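Local coordinates for protein aspartate--tRNA(Asp/Asn) ligase (Thermus thermophilus, PDB 1N9W) that attaches L-aspartate, activated by ATP, to the acceptor end of both tRNA(Asp) and tRNA(Asn), at residues V114-E119 with A123-Q128; G222-A225 with D229-R232. All blocks are in the same frame, centred on the assembly; numbering follows the deposited sequence.

Contact 1 (V114-E119 with A123-Q128)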
loop_
_atom_site.group_PDB
_atom_site.type_symbol
_atom_site.label_atom_id
_atom_site.label_comp_id
_atom_site.label_asym_id
_atom_site.label_seq_id
_atom_site.Cartn_x
_atom_site.Cartn_y
_atom_site.Cartn_z
ATOM N N VAL B 114 -4.982 0.067 -24.205
ATOM C CA VAL B 114 -5.221 -1.239 -24.793
ATOM C C VAL B 114 -3.950 -2.100 -24.922
ATOM O O VAL B 114 -3.996 -3.317 -24.699
ATOM C CB VAL B 114 -5.965 -1.088 -26.157
ATOM C CG1 VAL B 114 -5.092 -0.332 -27.159
ATOM C CG2 VAL B 114 -6.363 -2.454 -26.686
ATOM N N THR B 115 -2.818 -1.484 -25.250
ATOM C CA THR B 115 -1.557 -2.224 -25.389
ATOM C C THR B 115 -1.041 -2.739 -24.051
ATOM O O THR B 115 -0.243 -3.673 -24.003
ATOM C CB THR B 115 -0.440 -1.343 -26.008
ATOM O OG1 THR B 115 -0.279 -0.141 -25.231
ATOM C CG2 THR B 115 -0.787 -0.979 -27.430
ATOM N N LEU B 116 -1.503 -2.142 -22.959
ATOM C CA LEU B 116 -1.052 -2.581 -21.643
ATOM C C LEU B 116 -1.609 -3.959 -21.298
ATOM O O LEU B 116 -1.143 -4.609 -20.358
ATOM C CB LEU B 116 -1.457 -1.556 -20.593
ATOM C CG LEU B 116 -0.712 -1.573 -19.262
ATOM C CD1 LEU B 116 0.763 -1.978 -19.435
ATOM C CD2 LEU B 116 -0.826 -0.181 -18.673
ATOM N N ARG B 117 -2.592 -4.407 -22.072
ATOM C CA ARG B 117 -3.190 -5.709 -21.831
ATOM C C ARG B 117 -2.234 -6.835 -22.240
ATOM O O ARG B 117 -2.366 -7.958 -21.768
ATOM C CB ARG B 117 -4.519 -5.832 -22.586
ATOM C CG ARG B 117 -5.607 -4.884 -22.114
ATOM C CD ARG B 117 -6.864 -5.142 -22.915
ATOM N NE ARG B 117 -7.973 -4.247 -22.622
ATOM C CZ ARG B 117 -9.157 -4.329 -23.227
ATOM N NH1 ARG B 117 -9.360 -5.263 -24.146
ATOM N NH2 ARG B 117 -10.144 -3.490 -22.918
ATOM N N GLY B 118 -1.261 -6.529 -23.099
ATOM C CA GLY B 118 -0.311 -7.547 -23.523
ATOM C C GLY B 118 0.389 -8.196 -22.341
ATOM O O GLY B 118 0.590 -7.546 -21.312
ATOM N N GLU B 119 0.753 -9.471 -22.480
ATOM C CA GLU B 119 1.429 -10.211 -21.409
ATOM C C GLU B 119 2.746 -9.573 -20.972
ATOM O O GLU B 119 3.009 -9.425 -19.780
ATOM C CB GLU B 119 1.730 -11.655 -21.836
ATOM C CG GLU B 119 0.520 -12.540 -22.058
ATOM C CD GLU B 119 0.885 -14.028 -22.063
ATOM O OE1 GLU B 119 1.060 -14.609 -20.969
ATOM O OE2 GLU B 119 1.003 -14.606 -23.160
ATOM N N ALA B 123 3.336 -7.488 -17.457
ATOM C CA ALA B 123 4.202 -8.225 -16.547
ATOM C C ALA B 123 5.038 -7.409 -15.546
ATOM O O ALA B 123 5.111 -7.756 -14.368
ATOM C CB ALA B 123 5.106 -9.176 -17.349
ATOM N N PRO B 124 5.675 -6.316 -15.991
ATOM C CA PRO B 124 6.481 -5.519 -15.051
ATOM C C PRO B 124 5.653 -4.949 -13.888
ATOM O O PRO B 124 6.152 -4.803 -12.766
ATOM C CB PRO B 124 7.053 -4.405 -15.937
ATOM C CG PRO B 124 7.122 -5.044 -17.296
ATOM C CD PRO B 124 5.805 -5.801 -17.367
ATOM N N LEU B 125 4.392 -4.626 -14.156
ATOM C CA LEU B 125 3.526 -4.079 -13.118
ATOM C C LEU B 125 3.131 -5.176 -12.120
ATOM O O LEU B 125 2.976 -4.918 -10.924
ATOM C CB LEU B 125 2.269 -3.444 -13.750
ATOM C CG LEU B 125 2.485 -2.260 -14.708
ATOM C CD1 LEU B 125 1.149 -1.748 -15.241
ATOM C CD2 LEU B 125 3.212 -1.134 -13.971
ATOM N N LYS B 126 2.984 -6.396 -12.625
ATOM C CA LYS B 126 2.624 -7.544 -11.801
ATOM C C LYS B 126 3.807 -7.846 -10.874
ATOM O O LYS B 126 3.633 -8.149 -9.691
ATOM C CB LYS B 126 2.323 -8.747 -12.700
ATOM C CG LYS B 126 1.907 -10.024 -11.983
ATOM C CD LYS B 126 0.614 -9.843 -11.213
ATOM C CE LYS B 126 0.110 -11.169 -10.647
ATOM N NZ LYS B 126 -0.996 -10.953 -9.647
ATOM N N VAL B 127 5.013 -7.742 -11.420
ATOM C CA VAL B 127 6.213 -7.993 -10.642
ATOM C C VAL B 127 6.376 -6.894 -9.594
ATOM O O VAL B 127 6.726 -7.166 -8.449
ATOM C CB VAL B 127 7.459 -8.073 -11.581
ATOM C CG1 VAL B 127 8.744 -8.131 -10.762
ATOM C CG2 VAL B 127 7.352 -9.322 -12.461
ATOM N N GLN B 128 6.088 -5.654 -9.979
ATOM C CA GLN B 128 6.201 -4.534 -9.038
ATOM C C GLN B 128 5.256 -4.717 -7.843
ATOM O O GLN B 128 5.622 -4.415 -6.711
ATOM C CB GLN B 128 5.869 -3.220 -9.724
ATOM C CG GLN B 128 6.083 -2.008 -8.828
ATOM C CD GLN B 128 5.746 -0.720 -9.531
ATOM O OE1 GLN B 128 4.614 -0.240 -9.468
ATOM N NE2 GLN B 128 6.724 -0.158 -10.230
#

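Contact 2 (G222-A225 with D229-R232)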
loop_
_atom_site.group_PDB
_atom_site.type_symbol
_atom_site.label_atom_id
_atom_site.label_comp_id
_atom_site.label_asym_id
_atom_site.label_seq_id
_atom_site.Cartn_x
_atom_site.Cartn_y
_atom_site.Cartn_z
ATOM N N GLY B 222 13.844 4.441 14.291
ATOM C CA GLY B 222 14.592 5.084 15.362
ATOM C C GLY B 222 15.346 4.100 16.240
ATOM O O GLY B 222 15.280 2.891 16.025
ATOM N N PHE B 223 16.065 4.619 17.236
ATOM C CA PHE B 223 16.855 3.799 18.155
ATOM C C PHE B 223 17.904 2.962 17.428
ATOM O O PHE B 223 18.096 1.784 17.724
ATOM C CB PHE B 223 15.946 2.890 18.980
ATOM C CG PHE B 223 15.082 3.633 19.946
ATOM C CD1 PHE B 223 15.639 4.275 21.042
ATOM C CD2 PHE B 223 13.713 3.725 19.742
ATOM C CE1 PHE B 223 14.843 5.004 21.922
ATOM C CE2 PHE B 223 12.913 4.454 20.617
ATOM C CZ PHE B 223 13.481 5.095 21.708
ATOM N N ILE B 224 18.580 3.581 16.471
ATOM C CA ILE B 224 19.615 2.894 15.721
ATOM C C ILE B 224 20.985 3.253 16.299
ATOM O O ILE B 224 21.117 4.222 17.051
ATOM C CB ILE B 224 19.589 3.301 14.236
ATOM C CG1 ILE B 224 19.827 4.808 14.114
ATOM C CG2 ILE B 224 18.244 2.917 13.615
ATOM C CD1 ILE B 224 19.995 5.283 12.687
ATOM N N ALA B 225 21.998 2.469 15.939
ATOM C CA ALA B 225 23.363 2.703 16.400
ATOM C C ALA B 225 24.072 3.640 15.423
ATOM O O ALA B 225 24.813 4.525 15.838
ATOM C CB ALA B 225 24.117 1.374 16.503
ATOM N N ASP B 229 22.883 0.273 10.417
ATOM C CA ASP B 229 21.666 -0.478 10.728
ATOM C C ASP B 229 20.721 -0.413 9.533
ATOM O O ASP B 229 20.047 -1.392 9.210
ATOM C CB ASP B 229 20.956 0.091 11.958
ATOM C CG ASP B 229 21.640 -0.288 13.248
ATOM O OD1 ASP B 229 22.342 -1.322 13.275
ATOM O OD2 ASP B 229 21.462 0.435 14.249
ATOM N N LEU B 230 20.691 0.748 8.882
ATOM C CA LEU B 230 19.839 0.970 7.721
ATOM C C LEU B 230 20.256 0.088 6.543
ATOM O O LEU B 230 19.407 -0.537 5.895
ATOM C CB LEU B 230 19.890 2.443 7.311
ATOM C CG LEU B 230 19.732 3.459 8.439
ATOM C CD1 LEU B 230 19.792 4.873 7.874
ATOM C CD2 LEU B 230 18.411 3.229 9.152
ATOM N N MET B 231 21.561 0.037 6.271
ATOM C CA MET B 231 22.080 -0.771 5.164
ATOM C C MET B 231 21.798 -2.260 5.372
ATOM O O MET B 231 21.348 -2.943 4.450
ATOM C CB MET B 231 23.591 -0.515 4.967
ATOM C CG MET B 231 23.893 0.691 4.056
ATOM S SD MET B 231 25.659 1.148 3.824
ATOM C CE MET B 231 25.828 2.446 5.073
ATOM N N ARG B 232 22.044 -2.758 6.578
ATOM C CA ARG B 232 21.778 -4.160 6.869
ATOM C C ARG B 232 20.275 -4.444 6.744
ATOM O O ARG B 232 19.876 -5.517 6.292
ATOM C CB ARG B 232 22.274 -4.516 8.274
ATOM C CG ARG B 232 23.775 -4.808 8.339
ATOM C CD ARG B 232 24.406 -4.228 9.595
ATOM N NE ARG B 232 23.636 -4.554 10.793
ATOM C CZ ARG B 232 23.786 -3.938 11.962
ATOM N NH1 ARG B 232 24.683 -2.964 12.087
ATOM N NH2 ARG B 232 23.036 -4.289 12.999
#

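Contact 1 (V114-E119 with A123-Q128)
L116, inside the type I turn that runs from T115 to G118, meets L125 across the contact through one methyl each, CD1 to CD1, at 4.2 Å. Its CB does not point at the other segment; with CG roughly anti to the backbone N (chi1 -160°), the branch is carried over to the leucine on the next helix. G118 then takes the N-cap position, and the chain enters that helix at E119. E119 CB is directed away from the second segment, and the carbonyl does the work: A123 N donates to E119 O at 3.0 Å, a first-turn helix bond that is bent at the hydrogen (137°), the donor lying 31° off the carbonyl plane. A123 CB also rests against E119 O, at 3.2 Å. The next helical position, P124, has no N-H to give, and the helix is kinked there. The bond thus closes the first turn of the long helix 119-141, while the leucine pair ties the turn after helix 112-115 to it. Helices 250-255 and 394-402 pack beside helix 119-141, while M186 of the second subunit, on its helix 181-190, touches both L116 and L125, placing the leucine pair at the dimer interface.

Contact 2 (G222-A225 with D229-R232)
I224 and D229 bring the two backbones closest, with CA atoms 6.4 Å apart, where an irregular segment following a strand passes the opening turns of a helix. F223, with positive phi and psi, turns the chain just after the strand ends, and I224 and A225 then face the helix. The polar link is a side chain gripping the backbone: A225 N donates to D229 OD2 at 2.7 Å, nearly straight at the hydrogen (177°) and met almost along the C-O axis of that oxygen. The carboxylate reaches this amide because CG is turned away from its own carbonyl carbon and lies next to the backbone N (chi1 -76°). On its way it slides past I224: I224 CB lies 3.4 Å from D229 OD2, and A225 CB stands 3.6 Å from that oxygen. The other oxygen, D229 OD1, forms a salt bridge one turn along the helix with R232 NH2 at 3.1 Å, and the arginine folds back until D229 CA lies against one face of its guanidinium, toward the rim. Two partners, one on each oxygen, thus limit rotation of the carboxylate. An alanine in place of D229 would probably leave the amide of A225 without this acceptor and the charge of R232 without its mate. Beside this polar link, I224 CD1 approaches L230 CD2 at 4.4 Å, and L230 also rests on F337 of strand 336-341. This is a strand-to-helix connection of the class II synthetase catalytic domain: strand 215-222, the second strand of motif 2, leaves the antiparallel active-site sheet and leads into helix 227-248, with the side chain of L230 about 6 Å from that of R352, a predicted L-aspartate ligand.

How the contacts relate
Both contacts illustrate how a chain can be tied down as it enters a helix, yet they lie on opposite sides of the chain's centre, with centres 36 Å apart and nearest atoms about 19 Å apart. They share no helix or strand, although both belong to the class II synthetase region. Contact 1 is buried near the subunit interface and relies on a main-chain bond and leucine methyls. Contact 2 is only partly buried, with A225 and R232 at the surface; there a charged side chain holds the loop, while the apolar I224 and L230 are tucked inward. Contact 1 ties the turn after a short helix to the first turns of the long helix that follows, contact 2 a sheet strand's exit to its following helix.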